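Local coordinates for protein luciferase-like enzymeAMP-CoA-ligase (Zophobas atratus, PDB 4W8O) that probably activates carboxylic acids with ATP as an AMP-CoA-ligase of the adenylate-forming (ANL) superfamily, being a luciferase-like enzyme from a nonluminescent beetle, at residues I109-T117 against F184-A194. Numbering follows the deposited sequence.
Sequences IQHLLSLVT and FSSGTTGLPKA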
ATOM      1  N   ILE A 109      14.797 -12.470  -5.130  1.00 31.83           N
ATOM      2  CA  ILE A 109      14.495 -12.620  -3.706  1.00 31.54           C
ATOM      3  C   ILE A 109      15.789 -12.590  -2.896  1.00 32.05           C
ATOM      4  O   ILE A 109      15.863 -11.925  -1.851  1.00 31.46           O
ATOM      5  CB  ILE A 109      13.703 -13.911  -3.413  1.00 32.33           C
ATOM      6  CG1 ILE A 109      12.313 -13.859  -4.069  1.00 32.87           C
ATOM      7  CG2 ILE A 109      13.571 -14.126  -1.918  1.00 33.45           C
ATOM      8  CD1 ILE A 109      11.280 -13.028  -3.334  1.00 33.83           C
ATOM      9  N   GLN A 110      16.809 -13.294  -3.389  1.00 32.65           N
ATOM     10  CA  GLN A 110      18.131 -13.293  -2.759  1.00 33.97           C
ATOM     11  C   GLN A 110      18.654 -11.893  -2.503  1.00 32.31           C
ATOM     12  O   GLN A 110      19.176 -11.599  -1.429  1.00 33.44           O
ATOM     13  CB  GLN A 110      19.160 -13.994  -3.639  1.00 36.87           C
ATOM     14  CG  GLN A 110      19.172 -15.491  -3.511  1.00 40.27           C
ATOM     15  CD  GLN A 110      20.298 -16.118  -4.304  1.00 44.63           C
ATOM     16  OE1 GLN A 110      21.354 -15.515  -4.492  1.00 46.25           O
ATOM     17  NE2 GLN A 110      20.080 -17.338  -4.768  1.00 48.31           N
ATOM     18  N   HIS A 111      18.575 -11.051  -3.518  1.00 31.05           N
ATOM     19  CA  HIS A 111      19.019  -9.675  -3.372  1.00 30.82           C
ATOM     20  C   HIS A 111      18.198  -8.928  -2.309  1.00 29.70           C
ATOM     21  O   HIS A 111      18.762  -8.225  -1.473  1.00 30.40           O
ATOM     22  CB  HIS A 111      18.945  -8.937  -4.702  1.00 31.28           C
ATOM     23  CG  HIS A 111      19.237  -7.475  -4.582  1.00 31.70           C
ATOM     24  ND1 HIS A 111      20.462  -6.997  -4.173  1.00 33.10           N
ATOM     25  CD2 HIS A 111      18.462  -6.389  -4.800  1.00 31.60           C
ATOM     26  CE1 HIS A 111      20.432  -5.676  -4.151  1.00 33.71           C
ATOM     27  NE2 HIS A 111      19.230  -5.282  -4.532  1.00 33.15           N
ATOM     28  N   LEU A 112      16.879  -9.090  -2.346  1.00 28.65           N
ATOM     29  CA  LEU A 112      15.999  -8.401  -1.405  1.00 29.32           C
ATOM     30  C   LEU A 112      16.291  -8.821   0.026  1.00 30.52           C
ATOM     31  O   LEU A 112      16.378  -7.980   0.910  1.00 31.36           O
ATOM     32  CB  LEU A 112      14.523  -8.640  -1.748  1.00 28.99           C
ATOM     33  CG  LEU A 112      14.068  -8.157  -3.135  1.00 28.99           C
ATOM     34  CD1 LEU A 112      12.551  -8.182  -3.262  1.00 29.58           C
ATOM     35  CD2 LEU A 112      14.620  -6.771  -3.457  1.00 30.03           C
ATOM     36  N   LEU A 113      16.465 -10.120   0.247  1.00 28.82           N
ATOM     37  CA  LEU A 113      16.831 -10.622   1.571  1.00 29.22           C
ATOM     38  C   LEU A 113      18.172 -10.060   2.041  1.00 30.32           C
ATOM     39  O   LEU A 113      18.345  -9.746   3.225  1.00 29.97           O
ATOM     40  CB  LEU A 113      16.860 -12.156   1.584  1.00 29.38           C
ATOM     41  CG  LEU A 113      15.508 -12.874   1.509  1.00 28.92           C
ATOM     42  CD1 LEU A 113      15.684 -14.376   1.308  1.00 29.44           C
ATOM     43  CD2 LEU A 113      14.690 -12.599   2.757  1.00 28.88           C
ATOM     44  N   SER A 114      19.116  -9.922   1.113  1.00 31.83           N
ATOM     45  CA  SER A 114      20.439  -9.411   1.450  1.00 33.46           C
ATOM     46  C   SER A 114      20.366  -7.938   1.850  1.00 32.93           C
ATOM     47  O   SER A 114      21.180  -7.472   2.639  1.00 33.70           O
ATOM     48  CB  SER A 114      21.417  -9.619   0.284  1.00 35.69           C
ATOM     49  OG  SER A 114      21.229  -8.643  -0.741  1.00 37.56           O
ATOM     50  N   LEU A 115      19.388  -7.210   1.311  1.00 31.76           N
ATOM     51  CA  LEU A 115      19.170  -5.822   1.717  1.00 31.89           C
ATOM     52  C   LEU A 115      18.683  -5.695   3.167  1.00 30.97           C
ATOM     53  O   LEU A 115      19.181  -4.856   3.904  1.00 32.04           O
ATOM     54  CB  LEU A 115      18.157  -5.130   0.803  1.00 31.34           C
ATOM     55  CG  LEU A 115      18.556  -4.880  -0.647  1.00 32.31           C
ATOM     56  CD1 LEU A 115      17.339  -4.440  -1.444  1.00 32.23           C
ATOM     57  CD2 LEU A 115      19.665  -3.843  -0.739  1.00 33.62           C
ATOM     58  N   VAL A 116      17.714  -6.522   3.560  1.00 29.56           N
ATOM     59  CA  VAL A 116      17.019  -6.355   4.841  1.00 28.93           C
ATOM     60  C   VAL A 116      17.353  -7.401   5.922  1.00 29.41           C
ATOM     61  O   VAL A 116      16.985  -7.213   7.083  1.00 28.36           O
ATOM     62  CB  VAL A 116      15.487  -6.251   4.643  1.00 27.95           C
ATOM     63  CG1 VAL A 116      15.159  -5.151   3.637  1.00 28.51           C
ATOM     64  CG2 VAL A 116      14.861  -7.581   4.221  1.00 27.18           C
ATOM     65  N   THR A 117      18.044  -8.480   5.541  1.00 29.94           N
ATOM     66  CA  THR A 117      18.533  -9.504   6.474  1.00 30.47           C
ATOM     67  C   THR A 117      17.579  -9.753   7.649  1.00 29.87           C
ATOM     68  O   THR A 117      17.886  -9.397   8.778  1.00 29.72           O
ATOM     69  CB  THR A 117      19.936  -9.147   7.005  1.00 32.50           C
ATOM     70  OG1 THR A 117      19.892  -7.886   7.683  1.00 33.44           O
ATOM     71  CG2 THR A 117      20.949  -9.061   5.855  1.00 33.37           C
ATOM     72  N   PHE A 184      10.646  -1.567  -1.668  1.00 31.44           N
ATOM     73  CA  PHE A 184      11.840  -1.677  -2.488  1.00 32.56           C
ATOM     74  C   PHE A 184      11.786  -0.759  -3.695  1.00 33.42           C
ATOM     75  O   PHE A 184      10.780  -0.709  -4.394  1.00 33.62           O
ATOM     76  CB  PHE A 184      12.029  -3.120  -2.913  1.00 33.38           C
ATOM     77  CG  PHE A 184      12.244  -4.047  -1.757  1.00 32.54           C
ATOM     78  CD1 PHE A 184      13.451  -4.054  -1.082  1.00 32.62           C
ATOM     79  CD2 PHE A 184      11.233  -4.889  -1.324  1.00 32.45           C
ATOM     80  CE1 PHE A 184      13.658  -4.904  -0.008  1.00 32.62           C
ATOM     81  CE2 PHE A 184      11.430  -5.737  -0.248  1.00 32.16           C
ATOM     82  CZ  PHE A 184      12.647  -5.751   0.405  1.00 32.14           C
ATOM     83  N   SER A 185      12.878  -0.031  -3.913  1.00 34.01           N
ATOM     84  CA  SER A 185      12.977   0.931  -4.986  1.00 35.03           C
ATOM     85  C   SER A 185      12.976   0.232  -6.328  1.00 37.52           C
ATOM     86  O   SER A 185      13.266  -0.957  -6.412  1.00 38.28           O
ATOM     87  CB  SER A 185      14.247   1.778  -4.841  1.00 35.13           C
ATOM     88  OG  SER A 185      15.415   1.017  -5.100  1.00 35.92           O
ATOM     89  N   SER A 186      12.655   0.994  -7.370  1.00 39.49           N
ATOM     90  CA  SER A 186      12.635   0.502  -8.737  1.00 42.46           C
ATOM     91  C   SER A 186      13.066   1.620  -9.670  1.00 44.02           C
ATOM     92  O   SER A 186      12.307   2.036 -10.544  1.00 44.79           O
ATOM     93  CB  SER A 186      11.231   0.013  -9.111  1.00 43.02           C
ATOM     94  OG  SER A 186      10.265   1.038  -8.902  1.00 43.00           O
ATOM     95  N   GLY A 187      14.282   2.115  -9.471  1.00 45.07           N
ATOM     96  CA  GLY A 187      14.862   3.105 -10.381  1.00 47.40           C
ATOM     97  C   GLY A 187      15.071   2.517 -11.768  1.00 49.30           C
ATOM     98  O   GLY A 187      15.111   1.295 -11.930  1.00 50.02           O
ATOM     99  N   THR A 188      15.216   3.384 -12.767  1.00 50.76           N
ATOM    100  CA  THR A 188      15.394   2.932 -14.154  1.00 52.82           C
ATOM    101  C   THR A 188      16.785   2.338 -14.412  1.00 54.31           C
ATOM    102  O   THR A 188      17.023   1.757 -15.471  1.00 55.65           O
ATOM    103  CB  THR A 188      15.116   4.058 -15.170  1.00 53.77           C
ATOM    104  OG1 THR A 188      16.013   5.151 -14.946  1.00 54.02           O
ATOM    105  CG2 THR A 188      13.681   4.551 -15.047  1.00 52.90           C
ATOM    106  N   THR A 189      17.697   2.496 -13.455  1.00 45.52           N
ATOM    107  CA  THR A 189      18.964   1.769 -13.467  1.00 46.69           C
ATOM    108  C   THR A 189      19.361   1.408 -12.033  1.00 45.61           C
ATOM    109  O   THR A 189      18.854   1.990 -11.082  1.00 44.57           O
ATOM    110  CB  THR A 189      20.075   2.570 -14.181  1.00 49.55           C
ATOM    111  OG1 THR A 189      21.263   1.777 -14.257  1.00 51.55           O
ATOM    112  CG2 THR A 189      20.384   3.871 -13.458  1.00 49.70           C
ATOM    113  N   GLY A 190      20.245   0.424 -11.887  1.00 45.91           N
ATOM    114  CA  GLY A 190      20.666  -0.060 -10.570  1.00 44.30           C
ATOM    115  C   GLY A 190      19.669  -1.023  -9.938  1.00 42.11           C
ATOM    116  O   GLY A 190      18.491  -1.048 -10.299  1.00 41.61           O
ATOM    117  N   LEU A 191      20.145  -1.803  -8.973  1.00 40.57           N
ATOM    118  CA  LEU A 191      19.317  -2.800  -8.297  1.00 38.21           C
ATOM    119  C   LEU A 191      18.450  -2.161  -7.216  1.00 35.67           C
ATOM    120  O   LEU A 191      18.751  -1.061  -6.758  1.00 35.45           O
ATOM    121  CB  LEU A 191      20.194  -3.868  -7.656  1.00 38.87           C
ATOM    122  CG  LEU A 191      21.140  -4.598  -8.602  1.00 40.89           C
ATOM    123  CD1 LEU A 191      22.112  -5.433  -7.788  1.00 41.93           C
ATOM    124  CD2 LEU A 191      20.395  -5.457  -9.612  1.00 40.81           C
ATOM    125  N   PRO A 192      17.377  -2.855  -6.792  1.00 33.47           N
ATOM    126  CA  PRO A 192      16.533  -2.308  -5.738  1.00 31.98           C
ATOM    127  C   PRO A 192      17.269  -1.950  -4.447  1.00 31.82           C
ATOM    128  O   PRO A 192      18.324  -2.508  -4.138  1.00 32.17           O
ATOM    129  CB  PRO A 192      15.519  -3.427  -5.489  1.00 30.93           C
ATOM    130  CG  PRO A 192      15.424  -4.122  -6.812  1.00 31.56           C
ATOM    131  CD  PRO A 192      16.807  -4.092  -7.360  1.00 32.88           C
ATOM    132  N   LYS A 193      16.696  -0.991  -3.724  1.00 31.95           N
ATOM    133  CA  LYS A 193      17.150  -0.606  -2.396  1.00 32.09           C
ATOM    134  C   LYS A 193      15.942  -0.604  -1.484  1.00 30.38           C
ATOM    135  O   LYS A 193      14.806  -0.548  -1.959  1.00 29.83           O
ATOM    136  CB  LYS A 193      17.791   0.772  -2.438  1.00 33.88           C
ATOM    137  CG  LYS A 193      18.990   0.844  -3.377  1.00 36.49           C
ATOM    138  CD  LYS A 193      18.832   1.960  -4.397  1.00 38.33           C
ATOM    139  CE  LYS A 193      19.691   1.741  -5.626  1.00 40.27           C
ATOM    140  NZ  LYS A 193      21.080   1.414  -5.225  1.00 42.22           N
ATOM    141  N   ALA A 194      16.189  -0.690  -0.180  1.00 29.35           N
ATOM    142  CA  ALA A 194      15.114  -0.797   0.789  1.00 28.30           C
ATOM    143  C   ALA A 194      14.669   0.595   1.227  1.00 27.79           C
ATOM    144  O   ALA A 194      15.346   1.266   2.000  1.00 27.46           O
ATOM    145  CB  ALA A 194      15.539  -1.633   1.985  1.00 28.03           C
TER
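Phe184 lies against one side of the helix carrying Leu112, Leu115 and Val116, and it has the largest area buried here. CD2 of Leu112 stands over one face of its ring, 4.0 Å from the centroid and 19° off the normal, which meets the criteria of a CH-pi contact. The other Leu112 methyl, CD1, rests 4.0 Å from Phe184 CE2, so both branches of the leucine bear on the phenyl group. One helical turn on, Val116 CG1 comes within 3.9 Å of Phe184 CE1 and also touches Ala194 CB.

His111 supplies the polar link. Its CG is anti to the backbone N (chi1 173°), which swings the imidazole off the helix toward the loop, where NE2 donates to Pro192 O over 2.9 Å. The N-H...O angle of 161° makes the bond fairly straight, and the oxygen sits near the ring plane. Leu191 CD1 and Leu115 CG lie over opposite faces of the imidazole, both offset toward its rim. Leu115 CD1 reaches the same carbonyl oxygen, Pro192 O, at 3.5 Å. A leucine in place of His111 would probably leave that oxygen without its side-chain donor and the loop less firmly fixed to the helix.

The loop 185-193, between Phe184 and Ala194 at the ends of two strands, has the Ser-Ser-Gly-Thr-Thr-Gly-Leu-Pro-Lys sequence of the phosphate-binding motif of adenylate-forming enzymes; Ser186 lines the pocket occupied by a polyethylene glycol. The loop's ends are paired by the 2.8 Å bond from Ser185 N to Lys193 O, where strands 179-184 and 194-198 meet antiparallel. Val98 of strand 96-99 touches both Phe184 and Val116, while helix 128-138 packs against Ile109, Gln110 and Leu113 of helix 106-116.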